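HRDC domain-containing protein (Bifidobacterium adolescentis ATCC 15703, PDB 3CYM) probably acts as a 3'-5' exonuclease of the ribonuclease D type on nucleic acids, although its function has not been characterised. Local coordinates at residues E46-R52 / A153-S157; E56-V60 / L71-Q75. All blocks are in the same frame, centred on the assembly; numbering follows the deposited sequence. Where two conformers were deposited one is given.

Contact 1 of 2, residues E46-R52 / A153-S157. With NA (sodium ion), chain B.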
loop_
_atom_site.group_PDB
_atom_site.type_symbol
_atom_site.label_atom_id
_atom_site.label_comp_id
_atom_site.label_asym_id
_atom_site.label_seq_id
_atom_site.Cartn_x
_atom_site.Cartn_y
_atom_site.Cartn_z
ATOM N N GLU A 46 -9.951 0.521 -6.733
ATOM C CA GLU A 46 -9.012 -0.056 -7.681
ATOM C C GLU A 46 -8.073 1.002 -8.238
ATOM O O GLU A 46 -8.470 2.145 -8.458
ATOM C CB GLU A 46 -9.745 -0.756 -8.824
ATOM C CG GLU A 46 -10.713 -1.874 -8.401
ATOM C CD GLU A 46 -10.091 -2.910 -7.474
ATOM O OE1 GLU A 46 -8.980 -3.396 -7.753
ATOM O OE2 GLU A 46 -10.718 -3.258 -6.447
ATOM N N ARG A 47 -6.827 0.605 -8.470
ATOM C CA ARG A 47 -5.845 1.496 -9.072
ATOM C C ARG A 47 -5.059 0.814 -10.191
ATOM O O ARG A 47 -4.918 -0.407 -10.222
ATOM C CB ARG A 47 -4.926 2.110 -8.015
ATOM C CG ARG A 47 -4.221 1.127 -7.120
ATOM C CD ARG A 47 -3.767 1.813 -5.835
ATOM N NE ARG A 47 -4.914 2.244 -5.041
ATOM C CZ ARG A 47 -5.493 1.518 -4.088
ATOM N NH1 ARG A 47 -6.535 2.005 -3.440
ATOM N NH2 ARG A 47 -5.033 0.314 -3.770
ATOM N N ALA A 48 -4.551 1.614 -11.115
ATOM C CA ALA A 48 -3.871 1.078 -12.280
ATOM C C ALA A 48 -2.360 1.031 -12.053
ATOM O O ALA A 48 -1.592 1.556 -12.863
ATOM C CB ALA A 48 -4.223 1.907 -13.498
ATOM N N SER A 49 -1.956 0.410 -10.937
ATOM C CA SER A 49 -0.549 0.267 -10.554
ATOM C C SER A 49 0.201 -0.576 -11.574
ATOM O O SER A 49 -0.334 -1.566 -12.077
ATOM C CB SER A 49 -0.434 -0.384 -9.173
ATOM O OG SER A 49 -0.948 -1.706 -9.192
ATOM N N GLY A 50 1.432 -0.181 -11.880
ATOM C CA GLY A 50 2.208 -0.852 -12.913
ATOM C C GLY A 50 1.950 -0.246 -14.281
ATOM O O GLY A 50 2.786 -0.373 -15.181
ATOM N N PHE A 51 0.807 0.432 -14.428
ATOM C CA PHE A 51 0.399 1.050 -15.697
ATOM C C PHE A 51 0.454 2.577 -15.670
ATOM O O PHE A 51 1.240 3.193 -16.401
ATOM C CB PHE A 51 -1.002 0.584 -16.098
ATOM C CG PHE A 51 -1.105 -0.891 -16.339
ATOM C CD1 PHE A 51 -0.857 -1.418 -17.604
ATOM C CD2 PHE A 51 -1.465 -1.756 -15.303
ATOM C CE1 PHE A 51 -0.951 -2.785 -17.838
ATOM C CE2 PHE A 51 -1.563 -3.127 -15.524
ATOM C CZ PHE A 51 -1.303 -3.647 -16.795
ATOM N N ARG A 52 -0.395 3.184 -14.847
ATOM C CA ARG A 52 -0.410 4.640 -14.668
ATOM C C ARG A 52 0.670 5.073 -13.679
ATOM O O ARG A 52 1.385 4.226 -13.137
ATOM C CB ARG A 52 -1.794 5.120 -14.207
ATOM C CG ARG A 52 -2.905 4.948 -15.245
ATOM C CD ARG A 52 -2.523 5.577 -16.565
ATOM N NE ARG A 52 -3.470 5.271 -17.627
ATOM C CZ ARG A 52 -4.316 6.147 -18.158
ATOM N NH1 ARG A 52 -5.144 5.764 -19.118
ATOM N NH2 ARG A 52 -4.338 7.402 -17.734
ATOM N N ALA A 153 -4.606 -7.598 -11.081
ATOM C CA ALA A 153 -3.516 -6.850 -11.716
ATOM C C ALA A 153 -3.926 -6.177 -13.033
ATOM O O ALA A 153 -3.099 -5.970 -13.923
ATOM C CB ALA A 153 -2.281 -7.752 -11.906
ATOM N N ALA A 154 -5.208 -5.831 -13.132
ATOM C CA ALA A 154 -5.778 -5.173 -14.303
ATOM C C ALA A 154 -5.356 -3.706 -14.412
ATOM O O ALA A 154 -5.009 -3.058 -13.418
ATOM C CB ALA A 154 -7.303 -5.277 -14.265
ATOM N N ASP A 155 -5.387 -3.183 -15.630
ATOM C CA ASP A 155 -5.226 -1.755 -15.822
ATOM C C ASP A 155 -6.583 -1.106 -15.632
ATOM O O ASP A 155 -7.363 -1.019 -16.575
ATOM C CB ASP A 155 -4.664 -1.423 -17.210
ATOM C CG ASP A 155 -4.458 0.077 -17.412
ATOM O OD1 ASP A 155 -4.772 0.871 -16.503
ATOM O OD2 ASP A 155 -3.995 0.478 -18.488
ATOM N N TRP A 156 -6.848 -0.620 -14.419
ATOM C CA TRP A 156 -8.175 -0.078 -14.083
ATOM C C TRP A 156 -8.536 1.230 -14.770
ATOM O O TRP A 156 -9.673 1.693 -14.652
ATOM C CB TRP A 156 -8.365 0.009 -12.570
ATOM C CG TRP A 156 -8.441 -1.350 -11.981
ATOM C CD1 TRP A 156 -7.418 -2.060 -11.412
ATOM C CD2 TRP A 156 -9.589 -2.203 -11.959
ATOM N NE1 TRP A 156 -7.873 -3.297 -11.004
ATOM C CE2 TRP A 156 -9.202 -3.412 -11.334
ATOM C CE3 TRP A 156 -10.919 -2.057 -12.387
ATOM C CZ2 TRP A 156 -10.096 -4.471 -11.125
ATOM C CZ3 TRP A 156 -11.811 -3.120 -12.179
ATOM C CH2 TRP A 156 -11.390 -4.306 -11.556
ATOM N N SER A 157 -7.585 1.793 -15.517
ATOM C CA SER A 157 -7.831 2.986 -16.340
ATOM C C SER A 157 -8.496 2.681 -17.682
ATOM O O SER A 157 -8.832 3.602 -18.425
ATOM C CB SER A 157 -6.529 3.749 -16.583
ATOM O OG SER A 157 -5.682 3.046 -17.470
HETATM NA NA NA B . -9.732 -4.831 -4.530
HETATM O O HOH W 1 -8.071 -5.696 -6.158
HETATM O O HOH W 2 -2.920 -2.919 -11.454
HETATM O O HOH W 3 -8.851 -4.878 -2.341
HETATM O O HOH W 4 -8.224 -3.017 -4.436
#
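The sodium-binding carboxylate site at the end of strand 40-47 is walled on one side by the loop 153-157, whose Trp156 lies against Glu46. The CB of Glu46 sits over the indole face, 3.4 Å from the centroid of the five-membered ring, while Ala154 CB covers the opposite face. With CG anti to the carbonyl carbon (chi1 -58°) and the chain bent at chi2, Glu46 runs on over the six-membered ring, its carboxylate plane 51° from the indole. OE2 binds the sodium ion at 2.7 Å and accepts from Gln61; OE1 accepts a hydrogen bond from a water that is itself a ligand of the ion. At the rim of the indole, Arg47 O lies near the ring plane, 3.2 Å from Trp156 CD1. Replacing Trp156 by an alanine is likely to strip the flat support from the CB and CG of Glu46 and open a gap beside the metal-binding carboxylate. Beyond the turn centred on Ala48, the Phe51 ring receives Asp155 CB over its centre, 3.6 Å from the centroid, and carboxylate and ring lie stacked, their planes 8° apart. Asp155 OD1 is gripped twice from one face of its plane, by Ser157 N at 3.1 Å and Ser157 OG at 2.5 Å, the former closing an Asx turn; OD2 forms a salt bridge with Arg302 and a hydrogen bond with Tyr303 OH. Ser157 CB covers a face of the Arg52 guanidinium, whose NE is hydrogen-bonded to Tyr303 OH and whose NH2 forms a salt bridge with Asp252. Asp44 and Asp172 complete the protein ligands of the ion, and such a cluster of acidic residues beside a central sheet is the hallmark of the RNase H-like fold of DnaQ-type 3'-5' exonucleases.

Contact 2 of 2, residues E56-V60 / L71-Q75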
loop_
_atom_site.group_PDB
_atom_site.type_symbol
_atom_site.label_atom_id
_atom_site.label_comp_id
_atom_site.label_asym_id
_atom_site.label_seq_id
_atom_site.Cartn_x
_atom_site.Cartn_y
_atom_site.Cartn_z
ATOM N N GLU A 56 -3.503 6.750 -7.891
ATOM C CA GLU A 56 -4.793 7.377 -8.128
ATOM C C GLU A 56 -5.826 6.273 -8.345
ATOM O O GLU A 56 -5.565 5.293 -9.048
ATOM C CB GLU A 56 -4.714 8.294 -9.352
ATOM C CG GLU A 56 -5.966 9.116 -9.632
ATOM C CD GLU A 56 -5.944 9.807 -10.997
ATOM O OE1 GLU A 56 -4.846 10.025 -11.560
ATOM O OE2 GLU A 56 -7.037 10.137 -11.506
ATOM N N ASP A 57 -6.989 6.426 -7.721
ATOM C CA ASP A 57 -8.058 5.467 -7.885
ATOM C C ASP A 57 -8.720 5.648 -9.256
ATOM O O ASP A 57 -9.112 6.754 -9.629
ATOM C CB ASP A 57 -9.088 5.603 -6.761
ATOM C CG ASP A 57 -8.521 5.262 -5.385
ATOM O OD1 ASP A 57 -7.482 4.566 -5.296
ATOM O OD2 ASP A 57 -9.131 5.685 -4.374
ATOM N N TRP A 58 -8.816 4.553 -10.000
ATOM C CA TRP A 58 -9.532 4.533 -11.264
ATOM C C TRP A 58 -10.906 3.887 -11.122
ATOM O O TRP A 58 -11.688 3.816 -12.081
ATOM C CB TRP A 58 -8.676 3.840 -12.322
ATOM C CG TRP A 58 -7.609 4.759 -12.814
ATOM C CD1 TRP A 58 -6.349 4.906 -12.302
ATOM C CD2 TRP A 58 -7.723 5.709 -13.877
ATOM N NE1 TRP A 58 -5.664 5.875 -12.997
ATOM C CE2 TRP A 58 -6.479 6.382 -13.972
ATOM C CE3 TRP A 58 -8.744 6.047 -14.772
ATOM C CZ2 TRP A 58 -6.232 7.363 -14.924
ATOM C CZ3 TRP A 58 -8.501 7.024 -15.718
ATOM C CH2 TRP A 58 -7.255 7.680 -15.783
ATOM N N LEU A 59 -11.185 3.409 -9.914
ATOM C CA LEU A 59 -12.507 2.908 -9.545
ATOM C C LEU A 59 -12.652 2.938 -8.029
ATOM O O LEU A 59 -11.673 2.810 -7.294
ATOM C CB LEU A 59 -12.747 1.488 -10.081
ATOM C CG LEU A 59 -14.173 0.907 -9.962
ATOM C CD1 LEU A 59 -15.225 1.714 -10.709
ATOM C CD2 LEU A 59 -14.187 -0.517 -10.440
ATOM N N VAL A 60 -13.887 3.114 -7.579
ATOM C CA VAL A 60 -14.213 3.196 -6.172
ATOM C C VAL A 60 -15.511 2.388 -5.979
ATOM O O VAL A 60 -16.467 2.555 -6.733
ATOM C CB VAL A 60 -14.293 4.687 -5.754
ATOM C CG1 VAL A 60 -15.382 4.932 -4.811
ATOM C CG2 VAL A 60 -12.951 5.170 -5.181
ATOM N N LEU A 71 -20.346 1.142 -8.260
ATOM C CA LEU A 71 -19.008 1.199 -8.845
ATOM C C LEU A 71 -18.816 2.581 -9.449
ATOM O O LEU A 71 -19.389 2.890 -10.483
ATOM C CB LEU A 71 -18.811 0.113 -9.919
ATOM C CG LEU A 71 -19.136 -1.344 -9.574
ATOM C CD1 LEU A 71 -18.709 -2.241 -10.692
ATOM C CD2 LEU A 71 -18.443 -1.766 -8.311
ATOM N N LEU A 72 -18.014 3.413 -8.797
ATOM C CA LEU A 72 -17.968 4.824 -9.135
ATOM C C LEU A 72 -16.684 5.146 -9.885
ATOM O O LEU A 72 -15.590 4.852 -9.406
ATOM C CB LEU A 72 -18.086 5.697 -7.873
ATOM C CG LEU A 72 -19.292 5.831 -6.901
ATOM C CD1 LEU A 72 -20.445 6.645 -7.434
ATOM C CD2 LEU A 72 -19.825 4.534 -6.328
ATOM N N ASP A 73 -16.835 5.744 -11.066
ATOM C CA ASP A 73 -15.721 6.187 -11.908
ATOM C C ASP A 73 -15.279 7.582 -11.461
ATOM O O ASP A 73 -15.932 8.551 -11.819
ATOM C CB ASP A 73 -16.209 6.227 -13.370
ATOM C CG ASP A 73 -15.108 6.583 -14.393
ATOM O OD1 ASP A 73 -14.032 7.115 -14.047
ATOM O OD2 ASP A 73 -15.351 6.333 -15.595
ATOM N N PRO A 74 -14.158 7.690 -10.705
ATOM C CA PRO A 74 -13.742 8.985 -10.144
ATOM C C PRO A 74 -13.431 10.063 -11.194
ATOM O O PRO A 74 -13.825 11.215 -11.018
ATOM C CB PRO A 74 -12.476 8.637 -9.341
ATOM C CG PRO A 74 -12.560 7.164 -9.100
ATOM C CD PRO A 74 -13.203 6.625 -10.339
ATOM N N GLN A 75 -12.760 9.670 -12.274
ATOM C CA GLN A 75 -12.326 10.586 -13.333
ATOM C C GLN A 75 -13.501 11.168 -14.113
ATOM O O GLN A 75 -13.566 12.374 -14.323
ATOM C CB GLN A 75 -11.340 9.893 -14.286
ATOM C CG GLN A 75 -9.964 9.608 -13.675
ATOM C CD GLN A 75 -9.975 8.446 -12.689
ATOM O OE1 GLN A 75 -10.860 7.587 -12.733
ATOM N NE2 GLN A 75 -8.995 8.417 -11.793
#
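Strands 57-65 and 68-72 run antiparallel as a beta hairpin of the mixed exonuclease sheet, with Val60 and Leu72 forming a hydrogen-bonded pair: Leu72 N donates to Val60 O at 2.7 Å, almost straight (176°), and Val60 N to Leu72 O at 3.0 Å. On the sheet face that carries Val60 and Leu72, Val60 CG1 lies 4.2 Å from Leu72 CB, and CG2 reaches the Pro74 ring. Leu59 points its CB away from the other strand, but CG anti to the backbone N (chi1 -171°) brings CD1 back alongside it, 4.0 Å from Leu71 CB. Past Leu72 the chain enters helix 74-79, with Asp73 at the N-cap: its OD1 accepts from Ala76 N, and OD2 is paired with Arg159. Pro74, in the first turn, sets CD against Trp58 O and CG against Asp57 O. Gln75 then folds over the indole of Trp58, its amide stacked on the ring with the planes 16° apart and NE2 3.6 Å above the ring system. A bend at chi2 turns the amide back across the ring. Both hydrogen bonds of this nitrogen run close to the amide plane, which fixes the rotation of the group: NE2 donates to Asp57 O at 2.7 Å and to Glu56 OE2 at 2.6 Å, the latter met from above the carboxylate plane.

How the contacts relate
Strand 57-65 lies between strands 40-47 and 68-72 in the sheet, so contact 1 and contact 2 adjoin, their centres about 11 Å apart. The join is a classic beta bulge: Trp58 and Leu59 both face Glu46, whose O lies 2.9 Å from Trp58 N and whose N lies 2.9 Å from Leu59 O, both probable hydrogen bonds. The strand bearing the metal ligand Glu46 is thereby bonded to the strand that contact 2 ties to its hairpin partner. Trp58 also packs on contact 1, with CB 3.3 Å from Trp156 O and CZ2 3.4 Å from Arg52 NH2. Arg159 links both, hydrogen-bonded to Trp156 O and Trp58 O and salt-bridged to Asp73.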